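Local coordinates for protein transcriptional regulator, putative (Pseudomonas syringae pv. tomato, PDB 2R5F) that is a putative transcriptional regulator of the SorC family whose effector domain, the part crystallised here, probably binds a sugar to control DNA binding, at residues Thr14-Gln17 and Lys18-Gly21; Ile137-Met140 and Glu141-Lys144. All blocks are in the same frame, centred on the assembly; numbering follows the deposited sequence.

How the contacts relate
Contact 1 (Thr14-Gly21) and contact 2 (Ile137-Lys144) are two local helical turns at far ends of one domain. Contact 1 comes first along the chain, in helix 10-20. Contact 2 follows much later, at the start of helix 138-149. Their centres lie 42 Å apart, on opposite sides of the chain's centre, and their nearest atoms are about 31 Å apart. The mixed, largely parallel sheet runs through the domain that holds both, and both belong to the putative sugar-binding domain. Helix 10-20 leads into strand 24-28, and helix 138-149 into strand 155-162. Both contacts are thus surface features of the same alpha/beta fold.

Contact 1: Thr14-Gln17 and Lys18-Gly21; sequences TRLQ and KMYG. With SO4 (sulfate ion), chain C.
Four residues apart on the alpha-helix 10-20, Leu16 and Tyr20 share the same first torsion (chi1 -69° and -65°, CG anti to the carbonyl carbon), and their side chains lie side by side. This is an i to i+4 pair in the last turns of that helix. The CD2 methyl of Leu16 meets the edge of the tyrosine ring, in its plane, 3.9 Å from CE2. The pair faces inward: Leu16 packs on helix 256-262, and Tyr20 on helix 237-245. The Tyr20 OH is hydrogen-bonded to the backbone O of Leu262.

The backbone bonds are regular. Met19 N donates to Arg15 O at 2.7 Å, and Tyr20 N to Leu16 O at 2.9 Å. Gly21 then leaves the helix with positive phi.

On another side, Thr14 and Lys18 run side by side. Thr14 CG2 lies 3.8 Å from Lys18 CE. Thr14 OG1 is hydrogen-bonded to Leu10 O. Lys18 bends at its third and fourth torsions, and a water donates to Arg15 O at 3.0 Å while accepting a weak bond from Lys18 NZ.

Arg15 extends to a sulfate, probably from the crystallisation liquor. His9 ND1 and Leu12 N are also hydrogen-bonded to the ion. Arg15 NH2 donates to its O1 at 2.6 Å, a bent bond of 132°, with O1 at the edge of the guanidinium and in its plane.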
loop_
_atom_site.group_PDB
_atom_site.type_symbol
_atom_site.label_atom_id
_atom_site.label_comp_id
_atom_site.label_asym_id
_atom_site.label_seq_id
_atom_site.Cartn_x
_atom_site.Cartn_y
_atom_site.Cartn_z
ATOM N N THR A 14 14.414 -8.215 11.929
ATOM C CA THR A 14 15.797 -8.257 11.463
ATOM C C THR A 14 16.111 -9.364 10.426
ATOM O O THR A 14 16.746 -9.087 9.405
ATOM C CB THR A 14 16.774 -8.367 12.667
ATOM O OG1 THR A 14 16.675 -7.155 13.418
ATOM C CG2 THR A 14 18.184 -8.541 12.201
ATOM N N ARG A 15 15.688 -10.602 10.690
ATOM C CA ARG A 15 15.915 -11.726 9.748
ATOM C C ARG A 15 15.235 -11.506 8.389
ATOM O O ARG A 15 15.829 -11.766 7.348
ATOM C CB ARG A 15 15.486 -13.078 10.360
ATOM C CG ARG A 15 16.367 -13.534 11.541
ATOM C CD ARG A 15 16.025 -14.949 12.063
ATOM N NE ARG A 15 14.730 -14.968 12.754
ATOM C CZ ARG A 15 14.572 -14.815 14.068
ATOM N NH1 ARG A 15 15.632 -14.640 14.850
ATOM N NH2 ARG A 15 13.354 -14.831 14.597
ATOM N N LEU A 16 13.997 -11.011 8.419
ATOM C CA LEU A 16 13.230 -10.711 7.213
ATOM C C LEU A 16 13.903 -9.602 6.389
ATOM O O LEU A 16 14.038 -9.730 5.167
ATOM C CB LEU A 16 11.780 -10.344 7.566
ATOM C CG LEU A 16 10.887 -11.478 8.122
ATOM C CD1 LEU A 16 9.466 -11.000 8.336
ATOM C CD2 LEU A 16 10.881 -12.669 7.225
ATOM N N GLN A 17 14.351 -8.538 7.068
ATOM C CA GLN A 17 15.132 -7.461 6.436
ATOM C C GLN A 17 16.388 -7.985 5.754
ATOM O O GLN A 17 16.682 -7.589 4.638
ATOM C CB GLN A 17 15.492 -6.367 7.445
ATOM C CG GLN A 17 14.269 -5.602 7.975
ATOM C CD GLN A 17 14.580 -4.697 9.133
ATOM O OE1 GLN A 17 13.698 -4.054 9.685
ATOM N NE2 GLN A 17 15.835 -4.625 9.505
ATOM N N LYS A 18 17.123 -8.875 6.414
ATOM C CA LYS A 18 18.297 -9.488 5.794
ATOM C C LYS A 18 17.933 -10.462 4.664
ATOM O O LYS A 18 18.548 -10.423 3.602
ATOM C CB LYS A 18 19.180 -10.198 6.827
ATOM C CG LYS A 18 19.939 -9.253 7.741
ATOM C CD LYS A 18 21.061 -9.932 8.529
ATOM C CE LYS A 18 20.583 -10.353 9.920
ATOM N NZ LYS A 18 20.236 -11.816 10.025
HETATM N N MSE A 19 16.951 -11.337 4.899
HETATM C CA MSE A 19 16.525 -12.333 3.905
HETATM C C MSE A 19 16.045 -11.743 2.586
HETATM O O MSE A 19 16.365 -12.265 1.517
HETATM C CB MSE A 19 15.403 -13.210 4.440
HETATM C CG MSE A 19 15.842 -14.241 5.415
HETATM SE SE MSE A 19 14.276 -15.256 6.004
HETATM C CE MSE A 19 13.729 -16.014 4.270
ATOM N N TYR A 20 15.255 -10.680 2.681
ATOM C CA TYR A 20 14.609 -10.083 1.517
ATOM C C TYR A 20 15.260 -8.782 1.041
ATOM O O TYR A 20 14.804 -8.180 0.058
ATOM C CB TYR A 20 13.106 -9.897 1.790
ATOM C CG TYR A 20 12.434 -11.246 1.965
ATOM C CD1 TYR A 20 12.226 -12.083 0.858
ATOM C CD2 TYR A 20 12.053 -11.706 3.231
ATOM C CE1 TYR A 20 11.644 -13.323 1.005
ATOM C CE2 TYR A 20 11.466 -12.964 3.379
ATOM C CZ TYR A 20 11.272 -13.755 2.260
ATOM O OH TYR A 20 10.704 -14.988 2.382
ATOM N N GLY A 21 16.326 -8.361 1.725
ATOM C CA GLY A 21 17.007 -7.090 1.394
ATOM C C GLY A 21 16.042 -5.921 1.406
ATOM O O GLY A 21 16.088 -5.054 0.557
HETATM S S SO4 C . 10.932 -13.326 17.334
HETATM O O1 SO4 C . 11.764 -14.307 16.624
HETATM O O2 SO4 C . 11.127 -13.421 18.778
HETATM O O3 SO4 C . 11.335 -11.971 16.919
HETATM O O4 SO4 C . 9.521 -13.637 17.048
HETATM O O HOH W 1 18.184 -13.540 7.836
#

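Contact 2: Ile137-Met140 and Glu141-Lys144; sequences IVEM and EEVK
Val138 O is gripped by two backbone N-H groups in the first turn of helix 138-149. Glu142 N reaches it in the carbonyl plane at 3.2 Å, with a nearly straight N-H...O angle of 161°. Glu141 N is nearer, at 2.9 Å, but it sits above that plane and its bond is more bent. The first turn therefore combines an i to i+3 bond with the i to i+4 pattern of an alpha-helix. The next bonds are long. Val143 N to Glu139 O is weak, and Lys144 N meets Met140 O at 3.3 Å.

Glu142 carries CG anti to its own carbonyl carbon (chi1 -52°) and extends beyond it, which lays the chain back along the preceding turn. Its CG comes 3.4 Å from Val138 O, and its OE2 lies 3.8 Å from Glu139 CG. Glu139 and Glu142 run side by side, their carboxylate planes turned 71° apart. Their OE2 atoms stay 5.0 Å from each other, and this pairing of like charges would probably be mildly unfavourable. Val143 turns CG2 to Glu139 O.

Glu141 bends at its second torsion. A water joins it to the residue before the helix, donating to Ile137 O at 3.1 Å and to Glu141 OE2. Arg136 forms a weak, long ion pair with the same OE2. A salt bridge from Lys144 NZ to Glu141 OE1 is doubtful, because the position of OE1 is uncertain.

This mostly exposed turn starts helix 138-149, shortly after a gap at residues 125-134, which are not modelled. The helix then leads to strand 155-162, which pairs in parallel with strands 60-63 and 226-230.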
loop_
_atom_site.group_PDB
_atom_site.type_symbol
_atom_site.label_atom_id
_atom_site.label_comp_id
_atom_site.label_asym_id
_atom_site.label_seq_id
_atom_site.Cartn_x
_atom_site.Cartn_y
_atom_site.Cartn_z
ATOM N N ILE A 137 -13.319 15.134 -23.957
ATOM C CA ILE A 137 -14.258 15.292 -22.872
ATOM C C ILE A 137 -13.367 15.632 -21.683
ATOM O O ILE A 137 -12.233 15.151 -21.626
ATOM C CB ILE A 137 -15.073 13.945 -22.716
ATOM C CG1 ILE A 137 -16.465 14.030 -23.386
ATOM C CG2 ILE A 137 -15.121 13.432 -21.288
ATOM C CD1 ILE A 137 -17.339 15.253 -23.022
ATOM N N VAL A 138 -13.833 16.476 -20.761
ATOM C CA VAL A 138 -12.966 16.931 -19.649
ATOM C C VAL A 138 -12.447 15.851 -18.730
ATOM O O VAL A 138 -11.396 16.033 -18.105
ATOM C CB VAL A 138 -13.583 18.053 -18.754
ATOM C CG1 VAL A 138 -13.583 19.386 -19.470
ATOM C CG2 VAL A 138 -14.975 17.676 -18.235
ATOM N N GLU A 139 -13.165 14.737 -18.617
ATOM C CA GLU A 139 -12.753 13.661 -17.689
ATOM C C GLU A 139 -11.485 12.910 -18.140
ATOM O O GLU A 139 -10.869 12.194 -17.362
ATOM C CB GLU A 139 -13.913 12.697 -17.406
ATOM C CG GLU A 139 -15.229 13.406 -17.021
ATOM C CD GLU A 139 -16.159 13.636 -18.206
ATOM O OE1 GLU A 139 -16.699 12.642 -18.732
ATOM O OE2 GLU A 139 -16.362 14.801 -18.617
HETATM N N MSE A 140 -11.097 13.087 -19.400
HETATM C CA MSE A 140 -9.792 12.616 -19.871
HETATM C C MSE A 140 -8.665 13.454 -19.250
HETATM O O MSE A 140 -7.604 12.945 -18.945
HETATM C CB MSE A 140 -9.725 12.676 -21.399
HETATM C CG MSE A 140 -10.693 11.744 -22.112
HETATM SE SE MSE A 140 -10.803 12.119 -23.995
HETATM C CE MSE A 140 -12.286 10.942 -24.510
ATOM N N GLU A 141 -8.926 14.740 -19.045
ATOM C CA GLU A 141 -7.931 15.679 -18.525
ATOM C C GLU A 141 -7.752 15.538 -17.016
ATOM O O GLU A 141 -6.658 15.722 -16.488
ATOM C CB GLU A 141 -8.323 17.124 -18.872
ATOM C CG GLU A 141 -7.210 17.888 -19.552
ATOM C CD GLU A 141 -6.914 17.362 -20.940
ATOM O OE1 GLU A 141 -5.724 17.272 -21.301
ATOM O OE2 GLU A 141 -7.874 17.038 -21.673
ATOM N N GLU A 142 -8.856 15.235 -16.347
ATOM C CA GLU A 142 -8.856 14.826 -14.952
ATOM C C GLU A 142 -7.994 13.609 -14.692
ATOM O O GLU A 142 -7.335 13.549 -13.671
ATOM C CB GLU A 142 -10.271 14.500 -14.501
ATOM C CG GLU A 142 -11.304 15.569 -14.767
ATOM C CD GLU A 142 -12.578 15.269 -14.029
ATOM O OE1 GLU A 142 -12.504 14.551 -12.985
ATOM O OE2 GLU A 142 -13.639 15.734 -14.493
ATOM N N VAL A 143 -8.006 12.636 -15.611
ATOM C CA VAL A 143 -7.175 11.435 -15.472
ATOM C C VAL A 143 -5.690 11.759 -15.637
ATOM O O VAL A 143 -4.859 11.223 -14.900
ATOM C CB VAL A 143 -7.619 10.295 -16.451
ATOM C CG1 VAL A 143 -6.597 9.203 -16.514
ATOM C CG2 VAL A 143 -8.983 9.721 -16.040
ATOM N N LYS A 144 -5.365 12.626 -16.606
ATOM C CA LYS A 144 -3.972 13.026 -16.885
ATOM C C LYS A 144 -3.369 13.844 -15.749
ATOM O O LYS A 144 -2.160 13.829 -15.546
ATOM C CB LYS A 144 -3.854 13.829 -18.196
ATOM C CG LYS A 144 -4.309 13.098 -19.462
ATOM C CD LYS A 144 -3.768 13.713 -20.765
ATOM C CE LYS A 144 -3.853 15.250 -20.823
ATOM N NZ LYS A 144 -3.557 15.794 -22.222
HETATM O O HOH W 2 -9.870 16.570 -23.103
#